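Local coordinates for protein 2-oxo-1,2-dihydroquinoline 8-monooxygenase, oxygenase component (Pseudomonas putida, PDB 1Z02) that serves as the oxygenase component of a Rieske-type monooxygenase, probably hydroxylating 2-oxo-1,2-dihydroquinoline at carbon 8 with a [2Fe-2S] cluster and a separate mononuclear iron, at residues Val141-Asn145 with Gly146-Val150; Thr229-Ala233 with Met234-Leu238; Gln29-Pro32 with Tyr33-Ala36; Gln346-Tyr349 with Asp350-Lys354. All coordinates share one frame; numbering follows the deposited sequence.

From the N terminus the four contacts follow in series as 3, 1, 2 and 4; none nests in or crosses another. Contact 3 forms the short helix 31-34, which packs on helix 392-404. Contact 1 closes the hairpin of strands 141-144 and 147-152, about 29 Å away between centres and on the opposite side of the chain's centre. Contact 2 ends helix 229-233 and turns the chain off toward strand 241-244, near the mononuclear iron. Contact 4 lies within helix 339-359, where regular turns give way to a wider pi-type turn. Contacts 2 and 4 share the ring-hydroxylase domain and come within about 5 Å at their nearest atoms, without touching.

Contact 1. Residues Val141-Asn145 with Gly146-Val150; sequences VHEVN and GMIFV
His142 and Phe149 exchange two backbone hydrogen bonds, His142 N to Phe149 O (2.9 Å) and Phe149 N to His142 O, and Val144 and Met147 form a second such pair, with Val144 N 2.8 Å from Met147 O. Together they make a beta hairpin with a two-residue loop, a type I' turn from Val144 to Met147. Asn145 and Gly146 suit the turn's corners: both have positive phi, which asparagine tolerates well, and at Gly146 any side chain would jam against the carbonyl O of Asn145. Asn145 ND2 also bonds to Val191 O. On the face of Val141, Glu143, Ile148 and Val150, Glu143 runs fully extended across Ile148, its CG 3.7 Å from Ile148 CG1, while OE1 goes on to a salt bridge with Arg72 and a bond with Thr50. Beside it Val141 CG1 lies 3.9 Å from Ile148 CG2. Strand 43-49 continues the sheet, so 147-152 is the central strand, and Met147 to Val150 are buried. On the other face, Val144 CG1 meets Phe149 CE1 at 4.0 Å. Phe149 CG stands anti to its carbonyl carbon (chi1 -63°), which carries the ring beside His142 O, and chi2 of 87° turns it until that oxygen lies in the ring plane at the edge, 3.5 Å from Phe149 CD1.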
loop_
_atom_site.group_PDB
_atom_site.type_symbol
_atom_site.label_atom_id
_atom_site.label_comp_id
_atom_site.label_asym_id
_atom_site.label_seq_id
_atom_site.Cartn_x
_atom_site.Cartn_y
_atom_site.Cartn_z
ATOM N N VAL A 141 -11.410 -27.947 17.974
ATOM C CA VAL A 141 -12.143 -26.865 18.602
ATOM C C VAL A 141 -12.557 -27.228 20.012
ATOM O O VAL A 141 -12.958 -28.359 20.287
ATOM C CB VAL A 141 -13.429 -26.525 17.820
ATOM C CG1 VAL A 141 -14.241 -25.476 18.565
ATOM C CG2 VAL A 141 -13.074 -26.023 16.425
ATOM N N HIS A 142 -12.459 -26.251 20.902
ATOM C CA HIS A 142 -12.868 -26.432 22.279
ATOM C C HIS A 142 -13.631 -25.181 22.706
ATOM O O HIS A 142 -13.035 -24.142 22.997
ATOM C CB HIS A 142 -11.657 -26.653 23.180
ATOM C CG HIS A 142 -12.022 -26.972 24.595
ATOM N ND1 HIS A 142 -11.213 -27.696 25.432
ATOM C CD2 HIS A 142 -13.110 -26.659 25.328
ATOM C CE1 HIS A 142 -11.785 -27.818 26.616
ATOM N NE2 HIS A 142 -12.940 -27.194 26.578
ATOM N N GLU A 143 -14.954 -25.292 22.731
ATOM C CA GLU A 143 -15.823 -24.185 23.118
ATOM C C GLU A 143 -16.217 -24.329 24.588
ATOM O O GLU A 143 -16.604 -25.413 25.030
ATOM C CB GLU A 143 -17.078 -24.183 22.241
ATOM C CG GLU A 143 -18.017 -23.004 22.487
ATOM C CD GLU A 143 -19.201 -23.015 21.558
ATOM O OE1 GLU A 143 -19.906 -21.992 21.468
ATOM O OE2 GLU A 143 -19.429 -24.053 20.916
ATOM N N VAL A 144 -16.127 -23.234 25.336
ATOM C CA VAL A 144 -16.459 -23.259 26.752
ATOM C C VAL A 144 -16.824 -21.869 27.283
ATOM O O VAL A 144 -16.127 -20.885 27.022
ATOM C CB VAL A 144 -15.274 -23.828 27.582
ATOM C CG1 VAL A 144 -14.074 -22.894 27.489
ATOM C CG2 VAL A 144 -15.683 -24.015 29.033
ATOM N N ASN A 145 -17.934 -21.807 28.016
ATOM C CA ASN A 145 -18.438 -20.577 28.622
ATOM C C ASN A 145 -18.377 -19.309 27.762
ATOM O O ASN A 145 -17.859 -18.272 28.193
ATOM C CB ASN A 145 -17.735 -20.333 29.963
ATOM C CG ASN A 145 -18.068 -21.400 30.994
ATOM O OD1 ASN A 145 -19.221 -21.808 31.115
ATOM N ND2 ASN A 145 -17.063 -21.852 31.741
ATOM N N GLY A 146 -18.933 -19.400 26.557
ATOM C CA GLY A 146 -18.963 -18.257 25.658
ATOM C C GLY A 146 -17.732 -18.029 24.799
ATOM O O GLY A 146 -17.705 -17.085 23.998
ATOM N N MET A 147 -16.723 -18.888 24.947
ATOM C CA MET A 147 -15.473 -18.777 24.193
ATOM C C MET A 147 -15.245 -19.973 23.281
ATOM O O MET A 147 -15.385 -21.120 23.703
ATOM C CB MET A 147 -14.278 -18.697 25.147
ATOM C CG MET A 147 -14.189 -17.471 26.023
ATOM S SD MET A 147 -13.730 -16.018 25.112
ATOM C CE MET A 147 -11.949 -16.287 24.863
ATOM N N ILE A 148 -14.871 -19.700 22.036
ATOM C CA ILE A 148 -14.582 -20.756 21.073
ATOM C C ILE A 148 -13.076 -20.761 20.799
ATOM O O ILE A 148 -12.566 -19.868 20.115
ATOM C CB ILE A 148 -15.315 -20.538 19.724
ATOM C CG1 ILE A 148 -16.830 -20.644 19.922
ATOM C CG2 ILE A 148 -14.860 -21.590 18.705
ATOM C CD1 ILE A 148 -17.632 -20.454 18.655
ATOM N N PHE A 149 -12.364 -21.748 21.339
ATOM C CA PHE A 149 -10.921 -21.849 21.121
ATOM C C PHE A 149 -10.624 -22.831 19.993
ATOM O O PHE A 149 -11.317 -23.836 19.829
ATOM C CB PHE A 149 -10.188 -22.319 22.387
ATOM C CG PHE A 149 -10.298 -21.369 23.548
ATOM C CD1 PHE A 149 -11.381 -21.436 24.426
ATOM C CD2 PHE A 149 -9.320 -20.403 23.762
ATOM C CE1 PHE A 149 -11.481 -20.547 25.505
ATOM C CE2 PHE A 149 -9.407 -19.517 24.826
ATOM C CZ PHE A 149 -10.493 -19.587 25.704
ATOM N N VAL A 150 -9.598 -22.526 19.207
ATOM C CA VAL A 150 -9.206 -23.387 18.100
ATOM C C VAL A 150 -7.728 -23.688 18.232
ATOM O O VAL A 150 -6.946 -22.820 18.624
ATOM C CB VAL A 150 -9.456 -22.709 16.725
ATOM C CG1 VAL A 150 -9.007 -23.618 15.604
ATOM C CG2 VAL A 150 -10.926 -22.392 16.558
#

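Contact 2. Residues Thr229-Ala233 with Met234-Leu238; sequences TIVHA and MDWVL
Trp236 folds back over the end of the helix that precedes it, its side chain lying against Val231 and Ile230. CB rests 3.5 Å from Val231 O and 3.9 Å from Val231 CG1. With CG anti to the carbonyl carbon (chi1 -68°), the indole then runs along the helix flank, crossing the Val231 side chain at about a right angle. CE3 meets the second valine branch, Val231 CG2, at 3.9 Å, and at the far corner of the six-membered ring CH2 reaches Ile230 CD1 at 4.0 Å. Met234 CB sits over one face of the indole, toward its rim, and the bent methionine chain carries CG to 3.9 Å from Ile230 CG1. A broad, rigid ring suits this place, because a single residue can span two successive branched side chains of the helix.

The backbone makes the fold-back possible. Trp236 N bonds to Val231 O at 2.9 Å, nearly along the C=O axis, and Asp235 N bonds weakly to His232 O; with positive phi at Asp235, the C-prime residue, this is a Schellman motif. Met234 N still keeps a regular helical bond to Ile230 O. One water donates to both Ala233 O and Asp235 OD1, at 2.6 Å from the latter, and so bridges helix end and carboxylate.

Beyond the cap, Val231 CG1 packs on Leu238, whose side chain comes within about 5 Å of that of the iron ligand His225. Trp236 touches Arg290, Ile230 touches Phe361, and Val237 pairs its backbone with Lys288, so Phe361 meets the helix, while the Arg290 and Lys288 contacts hold the segment that leads from it to strand 241-244.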
loop_
_atom_site.group_PDB
_atom_site.type_symbol
_atom_site.label_atom_id
_atom_site.label_comp_id
_atom_site.label_asym_id
_atom_site.label_seq_id
_atom_site.Cartn_x
_atom_site.Cartn_y
_atom_site.Cartn_z
ATOM N N THR A 229 -9.424 8.084 33.297
ATOM C CA THR A 229 -10.522 8.509 34.146
ATOM C C THR A 229 -10.698 7.648 35.389
ATOM O O THR A 229 -10.937 8.179 36.480
ATOM C CB THR A 229 -11.844 8.520 33.356
ATOM O OG1 THR A 229 -11.712 9.406 32.247
ATOM C CG2 THR A 229 -12.993 8.985 34.214
ATOM N N ILE A 230 -10.580 6.331 35.236
ATOM C CA ILE A 230 -10.756 5.430 36.371
ATOM C C ILE A 230 -9.751 5.715 37.494
ATOM O O ILE A 230 -10.067 5.604 38.680
ATOM C CB ILE A 230 -10.622 3.960 35.943
ATOM C CG1 ILE A 230 -10.959 3.060 37.136
ATOM C CG2 ILE A 230 -9.204 3.701 35.435
ATOM C CD1 ILE A 230 -11.036 1.582 36.799
ATOM N N VAL A 231 -8.544 6.111 37.112
ATOM C CA VAL A 231 -7.500 6.412 38.085
ATOM C C VAL A 231 -7.891 7.596 38.963
ATOM O O VAL A 231 -7.656 7.576 40.169
ATOM C CB VAL A 231 -6.155 6.734 37.388
ATOM C CG1 VAL A 231 -5.106 7.123 38.424
ATOM C CG2 VAL A 231 -5.685 5.525 36.593
ATOM N N HIS A 232 -8.495 8.618 38.360
ATOM C CA HIS A 232 -8.915 9.799 39.114
ATOM C C HIS A 232 -10.248 9.605 39.825
ATOM O O HIS A 232 -10.470 10.168 40.899
ATOM C CB HIS A 232 -9.006 11.021 38.202
ATOM C CG HIS A 232 -7.717 11.368 37.544
ATOM N ND1 HIS A 232 -7.188 10.635 36.499
ATOM C CD2 HIS A 232 -6.821 12.346 37.801
ATOM C CE1 HIS A 232 -6.029 11.151 36.146
ATOM N NE2 HIS A 232 -5.781 12.193 36.921
ATOM N N ALA A 233 -11.134 8.814 39.230
ATOM C CA ALA A 233 -12.436 8.557 39.829
ATOM C C ALA A 233 -12.271 7.732 41.100
ATOM O O ALA A 233 -13.021 7.904 42.059
ATOM C CB ALA A 233 -13.335 7.818 38.840
ATOM N N MET A 234 -11.280 6.842 41.105
ATOM C CA MET A 234 -11.023 5.993 42.270
ATOM C C MET A 234 -10.066 6.644 43.270
ATOM O O MET A 234 -9.792 6.079 44.335
ATOM C CB MET A 234 -10.457 4.640 41.831
ATOM C CG MET A 234 -11.360 3.879 40.898
ATOM S SD MET A 234 -12.998 3.562 41.594
ATOM C CE MET A 234 -12.646 2.150 42.628
ATOM N N ASP A 235 -9.570 7.830 42.928
ATOM C CA ASP A 235 -8.635 8.550 43.786
ATOM C C ASP A 235 -7.337 7.772 43.971
ATOM O O ASP A 235 -6.738 7.783 45.053
ATOM C CB ASP A 235 -9.261 8.823 45.156
ATOM C CG ASP A 235 -10.303 9.918 45.110
ATOM O OD1 ASP A 235 -11.452 9.676 45.495
ATOM O OD2 ASP A 235 -9.978 11.034 44.686
ATOM N N TRP A 236 -6.911 7.086 42.917
ATOM C CA TRP A 236 -5.681 6.315 42.972
ATOM C C TRP A 236 -4.461 7.221 42.854
ATOM O O TRP A 236 -4.521 8.298 42.262
ATOM C CB TRP A 236 -5.624 5.284 41.840
ATOM C CG TRP A 236 -6.611 4.165 41.940
ATOM C CD1 TRP A 236 -7.318 3.777 43.045
ATOM C CD2 TRP A 236 -6.951 3.243 40.900
ATOM N NE1 TRP A 236 -8.077 2.666 42.754
ATOM C CE2 TRP A 236 -7.869 2.318 41.446
ATOM C CE3 TRP A 236 -6.565 3.108 39.560
ATOM C CZ2 TRP A 236 -8.410 1.267 40.693
ATOM C CZ3 TRP A 236 -7.100 2.068 38.812
ATOM C CH2 TRP A 236 -8.015 1.158 39.382
ATOM N N VAL A 237 -3.359 6.767 43.436
ATOM C CA VAL A 237 -2.096 7.482 43.385
ATOM C C VAL A 237 -1.096 6.414 42.984
ATOM O O VAL A 237 -0.602 5.662 43.824
ATOM C CB VAL A 237 -1.704 8.064 44.756
ATOM C CG1 VAL A 237 -0.342 8.731 44.656
ATOM C CG2 VAL A 237 -2.749 9.081 45.209
ATOM N N LEU A 238 -0.817 6.341 41.688
ATOM C CA LEU A 238 0.092 5.341 41.154
ATOM C C LEU A 238 1.563 5.641 41.406
ATOM O O LEU A 238 1.958 6.799 41.527
ATOM C CB LEU A 238 -0.123 5.190 39.643
ATOM C CG LEU A 238 -1.564 5.028 39.159
ATOM C CD1 LEU A 238 -1.559 4.872 37.646
ATOM C CD2 LEU A 238 -2.218 3.826 39.824
HETATM O O HOH W 1 -13.401 10.147 43.789
#

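Contact 3. Residues Gln29-Pro32 with Tyr33-Ala36; sequences QYQP and YKDA
Gln31 and Asp35, one helical turn apart, are joined by a side-chain hydrogen bond from Gln31 NE2 to Asp35 OD2 (3.0 Å). The oxygen lies in the plane of the amide, whereas the nitrogen reaches the carboxylate from above its plane; the two planes stand 45° apart. Gln31 bends at chi2 (58°), which curls its amide back along the turn toward Asp35. Gln31 OE1 accepts a hydrogen bond from a water 2.6 Å away, which in turn accepts one from Lys34 NZ.

Lys34 is extended and crosses the Tyr30 side chain obliquely, CE 3.6 Å from Tyr30 CE1, while the ammonium travels on to a salt bridge with Asp383 and a bond to Trp382 O. An alanine in place of Lys34 is likely to leave Asp383 without this charge partner and remove the aliphatic contact with Tyr30.

Further out, Tyr30 makes a cation-pi contact with Arg398, and the Tyr33 ring meets Trp397 with the planes at about 85°, its OH bonded to Trp397 NE1; both anchors belong to helix 392-404. The backbone holds these side chains in place through Lys34 N to Tyr30 O (3.2 Å) and Asp35 N to Gln31 O (3.0 Å). Pro32 fits because a residue in the first turn needs no N-H for a helical bond. This is a short, one-turn helix with Tyr30 as its N-cap and an i to i+4 side-chain hydrogen bond between Gln31 and Asp35.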
loop_
_atom_site.group_PDB
_atom_site.type_symbol
_atom_site.label_atom_id
_atom_site.label_comp_id
_atom_site.label_asym_id
_atom_site.label_seq_id
_atom_site.Cartn_x
_atom_site.Cartn_y
_atom_site.Cartn_z
ATOM N N GLN A 29 19.676 -16.095 23.696
ATOM C CA GLN A 29 18.777 -16.989 24.413
ATOM C C GLN A 29 17.315 -16.855 23.998
ATOM O O GLN A 29 16.448 -17.561 24.522
ATOM C CB GLN A 29 18.930 -16.786 25.923
ATOM C CG GLN A 29 20.251 -17.352 26.471
ATOM C CD GLN A 29 20.483 -17.031 27.935
ATOM O OE1 GLN A 29 20.793 -15.896 28.291
ATOM N NE2 GLN A 29 20.325 -18.031 28.794
ATOM N N TYR A 30 17.034 -15.939 23.075
ATOM C CA TYR A 30 15.672 -15.791 22.579
ATOM C C TYR A 30 15.611 -15.534 21.080
ATOM O O TYR A 30 14.815 -14.723 20.603
ATOM C CB TYR A 30 14.883 -14.728 23.363
ATOM C CG TYR A 30 15.498 -13.354 23.524
ATOM C CD1 TYR A 30 15.553 -12.452 22.464
ATOM C CD2 TYR A 30 15.947 -12.925 24.772
ATOM C CE1 TYR A 30 16.031 -11.155 22.647
ATOM C CE2 TYR A 30 16.426 -11.634 24.966
ATOM C CZ TYR A 30 16.462 -10.751 23.904
ATOM O OH TYR A 30 16.904 -9.468 24.129
ATOM N N GLN A 31 16.455 -16.254 20.343
ATOM C CA GLN A 31 16.500 -16.158 18.890
ATOM C C GLN A 31 15.200 -16.699 18.290
ATOM O O GLN A 31 14.668 -16.119 17.347
ATOM C CB GLN A 31 17.694 -16.942 18.327
ATOM C CG GLN A 31 17.888 -16.782 16.809
ATOM C CD GLN A 31 18.070 -15.333 16.382
ATOM O OE1 GLN A 31 18.942 -14.633 16.894
ATOM N NE2 GLN A 31 17.249 -14.877 15.437
ATOM N N PRO A 32 14.668 -17.817 18.823
ATOM C CA PRO A 32 13.420 -18.367 18.283
ATOM C C PRO A 32 12.260 -17.360 18.361
ATOM O O PRO A 32 11.386 -17.332 17.486
ATOM C CB PRO A 32 13.176 -19.594 19.158
ATOM C CG PRO A 32 14.564 -20.054 19.465
ATOM C CD PRO A 32 15.260 -18.749 19.801
ATOM N N TYR A 33 12.263 -16.541 19.411
ATOM C CA TYR A 33 11.239 -15.518 19.621
ATOM C C TYR A 33 11.414 -14.398 18.591
ATOM O O TYR A 33 10.439 -13.826 18.113
ATOM C CB TYR A 33 11.349 -14.960 21.046
ATOM C CG TYR A 33 10.260 -13.981 21.454
ATOM C CD1 TYR A 33 10.383 -12.619 21.195
ATOM C CD2 TYR A 33 9.124 -14.418 22.138
ATOM C CE1 TYR A 33 9.403 -11.711 21.618
ATOM C CE2 TYR A 33 8.135 -13.518 22.562
ATOM C CZ TYR A 33 8.285 -12.167 22.302
ATOM O OH TYR A 33 7.341 -11.268 22.751
ATOM N N LYS A 34 12.662 -14.079 18.262
ATOM C CA LYS A 34 12.938 -13.048 17.267
ATOM C C LYS A 34 12.467 -13.540 15.905
ATOM O O LYS A 34 12.117 -12.745 15.023
ATOM C CB LYS A 34 14.433 -12.760 17.183
ATOM C CG LYS A 34 15.059 -12.118 18.400
ATOM C CD LYS A 34 16.487 -11.716 18.062
ATOM C CE LYS A 34 17.158 -10.950 19.189
ATOM N NZ LYS A 34 18.451 -10.355 18.714
ATOM N N ASP A 35 12.485 -14.859 15.740
ATOM C CA ASP A 35 12.071 -15.507 14.498
ATOM C C ASP A 35 10.570 -15.753 14.405
ATOM O O ASP A 35 10.070 -16.101 13.339
ATOM C CB ASP A 35 12.778 -16.853 14.352
ATOM C CG ASP A 35 14.279 -16.716 14.222
ATOM O OD1 ASP A 35 14.973 -17.740 14.402
ATOM O OD2 ASP A 35 14.766 -15.597 13.936
ATOM N N ALA A 36 9.851 -15.576 15.513
ATOM C CA ALA A 36 8.413 -15.838 15.532
ATOM C C ALA A 36 7.472 -14.678 15.163
ATOM O O ALA A 36 6.430 -14.484 15.794
ATOM C CB ALA A 36 8.029 -16.412 16.906
HETATM O O HOH W 2 19.721 -13.197 18.900
#

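Contact 4. Residues Gln346-Tyr349 with Asp350-Lys354; sequences QYRY and DHMYK
Gln346 O takes the hydrogen bond of Asp350 N at 3.0 Å, an ordinary helical bond, and Tyr347 O does the same for His351 N. The Tyr347 ring meets the His351 ring obliquely, the planes 58° apart, with His351 CD2 over one tyrosine face, 3.4 Å from Tyr347 CE1.

Arg348 stretches out, CG anti to its backbone N (chi1 -166°), and lies alongside Met352, whose CG sits over the centre of the guanidinium face. Arg348 CG stands over one face of the Tyr353 ring, 4.1 Å from the centroid, a CH-pi contact, and Tyr353 OH lies at the guanidinium edge. A long arginine suits the spot because its methylenes can lie on the Tyr353 ring while NH1 reaches a salt bridge with Glu309; Tyr353 OH bonds to the other oxygen of that carboxylate. A phenylalanine in place of Tyr353 would probably leave Glu309 OE2 without its hydroxyl mate and the carboxylate less firmly oriented.

Then the helix widens: Tyr349 O accepts from Lys354 N, five residues on, at 2.8 Å and in the carbonyl plane, marking a pi-type turn. Tyr349 offers a ring face to Lys354 CB, 4.0 Å from the centroid, so lysine's long aliphatic chain can lie across the ring. A water 2.8 Å from Tyr349 OH is held weakly by Lys354 NZ.

On its inner side helix 339-359 rests on the sheet: Tyr349 meets His199 of strand 196-206 with near-parallel rings, and both Tyr349 and Tyr353 touch Leu332 of strand 325-335.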
loop_
_atom_site.group_PDB
_atom_site.type_symbol
_atom_site.label_atom_id
_atom_site.label_comp_id
_atom_site.label_asym_id
_atom_site.label_seq_id
_atom_site.Cartn_x
_atom_site.Cartn_y
_atom_site.Cartn_z
ATOM N N GLN A 346 -23.390 -8.584 34.284
ATOM C CA GLN A 346 -23.649 -8.047 32.946
ATOM C C GLN A 346 -23.835 -6.537 33.047
ATOM O O GLN A 346 -23.280 -5.768 32.266
ATOM C CB GLN A 346 -24.917 -8.691 32.363
ATOM C CG GLN A 346 -25.381 -8.146 31.005
ATOM C CD GLN A 346 -24.474 -8.555 29.861
ATOM O OE1 GLN A 346 -23.610 -7.791 29.422
ATOM N NE2 GLN A 346 -24.658 -9.778 29.384
ATOM N N TYR A 347 -24.633 -6.127 34.025
ATOM C CA TYR A 347 -24.929 -4.717 34.261
ATOM C C TYR A 347 -23.688 -3.905 34.646
ATOM O O TYR A 347 -23.460 -2.815 34.121
ATOM C CB TYR A 347 -25.989 -4.593 35.359
ATOM C CG TYR A 347 -26.504 -3.188 35.556
ATOM C CD1 TYR A 347 -27.354 -2.597 34.621
ATOM C CD2 TYR A 347 -26.128 -2.441 36.671
ATOM C CE1 TYR A 347 -27.817 -1.296 34.790
ATOM C CE2 TYR A 347 -26.583 -1.143 36.850
ATOM C CZ TYR A 347 -27.425 -0.576 35.908
ATOM O OH TYR A 347 -27.860 0.716 36.082
ATOM N N ARG A 348 -22.893 -4.427 35.570
ATOM C CA ARG A 348 -21.692 -3.722 35.994
ATOM C C ARG A 348 -20.642 -3.708 34.890
ATOM O O ARG A 348 -19.787 -2.826 34.850
ATOM C CB ARG A 348 -21.106 -4.359 37.250
ATOM C CG ARG A 348 -20.068 -3.470 37.904
ATOM C CD ARG A 348 -19.686 -3.945 39.289
ATOM N NE ARG A 348 -18.783 -2.997 39.928
ATOM C CZ ARG A 348 -19.136 -1.783 40.338
ATOM N NH1 ARG A 348 -18.238 -0.987 40.903
ATOM N NH2 ARG A 348 -20.386 -1.372 40.208
ATOM N N TYR A 349 -20.698 -4.695 34.002
ATOM C CA TYR A 349 -19.760 -4.761 32.884
ATOM C C TYR A 349 -20.128 -3.640 31.904
ATOM O O TYR A 349 -19.288 -2.836 31.509
ATOM C CB TYR A 349 -19.867 -6.117 32.163
ATOM C CG TYR A 349 -19.090 -6.154 30.858
ATOM C CD1 TYR A 349 -17.695 -6.205 30.854
ATOM C CD2 TYR A 349 -19.745 -6.033 29.629
ATOM C CE1 TYR A 349 -16.971 -6.124 29.658
ATOM C CE2 TYR A 349 -19.030 -5.950 28.435
ATOM C CZ TYR A 349 -17.648 -5.994 28.461
ATOM O OH TYR A 349 -16.941 -5.894 27.295
ATOM N N ASP A 350 -21.404 -3.594 31.537
ATOM C CA ASP A 350 -21.915 -2.608 30.591
ATOM C C ASP A 350 -21.732 -1.151 30.993
ATOM O O ASP A 350 -21.433 -0.305 30.151
ATOM C CB ASP A 350 -23.406 -2.841 30.347
ATOM C CG ASP A 350 -23.684 -4.127 29.604
ATOM O OD1 ASP A 350 -24.861 -4.551 29.590
ATOM O OD2 ASP A 350 -22.740 -4.707 29.025
ATOM N N HIS A 351 -21.902 -0.856 32.276
ATOM C CA HIS A 351 -21.816 0.524 32.735
ATOM C C HIS A 351 -20.638 0.852 33.634
ATOM O O HIS A 351 -20.562 1.952 34.177
ATOM C CB HIS A 351 -23.120 0.888 33.443
ATOM C CG HIS A 351 -24.345 0.538 32.654
ATOM N ND1 HIS A 351 -24.726 1.227 31.523
ATOM C CD2 HIS A 351 -25.242 -0.465 32.804
ATOM C CE1 HIS A 351 -25.805 0.661 31.009
ATOM N NE2 HIS A 351 -26.137 -0.367 31.766
ATOM N N MET A 352 -19.713 -0.088 33.790
ATOM C CA MET A 352 -18.559 0.164 34.638
ATOM C C MET A 352 -17.262 -0.373 34.032
ATOM O O MET A 352 -16.425 0.397 33.555
ATOM C CB MET A 352 -18.790 -0.456 36.019
ATOM C CG MET A 352 -18.127 0.302 37.151
ATOM S SD MET A 352 -16.355 0.527 36.879
ATOM C CE MET A 352 -15.707 -0.342 38.250
ATOM N N TYR A 353 -17.105 -1.693 34.041
ATOM C CA TYR A 353 -15.902 -2.323 33.510
ATOM C C TYR A 353 -15.594 -2.000 32.046
ATOM O O TYR A 353 -14.471 -1.620 31.716
ATOM C CB TYR A 353 -15.980 -3.843 33.668
ATOM C CG TYR A 353 -16.303 -4.326 35.066
ATOM C CD1 TYR A 353 -15.842 -3.642 36.193
ATOM C CD2 TYR A 353 -17.030 -5.500 35.260
ATOM C CE1 TYR A 353 -16.097 -4.122 37.478
ATOM C CE2 TYR A 353 -17.286 -5.986 36.534
ATOM C CZ TYR A 353 -16.819 -5.296 37.638
ATOM O OH TYR A 353 -17.079 -5.782 38.898
ATOM N N LYS A 354 -16.574 -2.152 31.163
ATOM C CA LYS A 354 -16.330 -1.878 29.748
ATOM C C LYS A 354 -15.909 -0.443 29.440
ATOM O O LYS A 354 -14.818 -0.211 28.931
ATOM C CB LYS A 354 -17.558 -2.240 28.911
ATOM C CG LYS A 354 -17.331 -2.111 27.410
ATOM C CD LYS A 354 -18.590 -2.446 26.617
ATOM C CE LYS A 354 -18.339 -2.331 25.120
ATOM N NZ LYS A 354 -19.571 -2.584 24.313
HETATM O O HOH W 3 -18.277 -5.666 24.850
#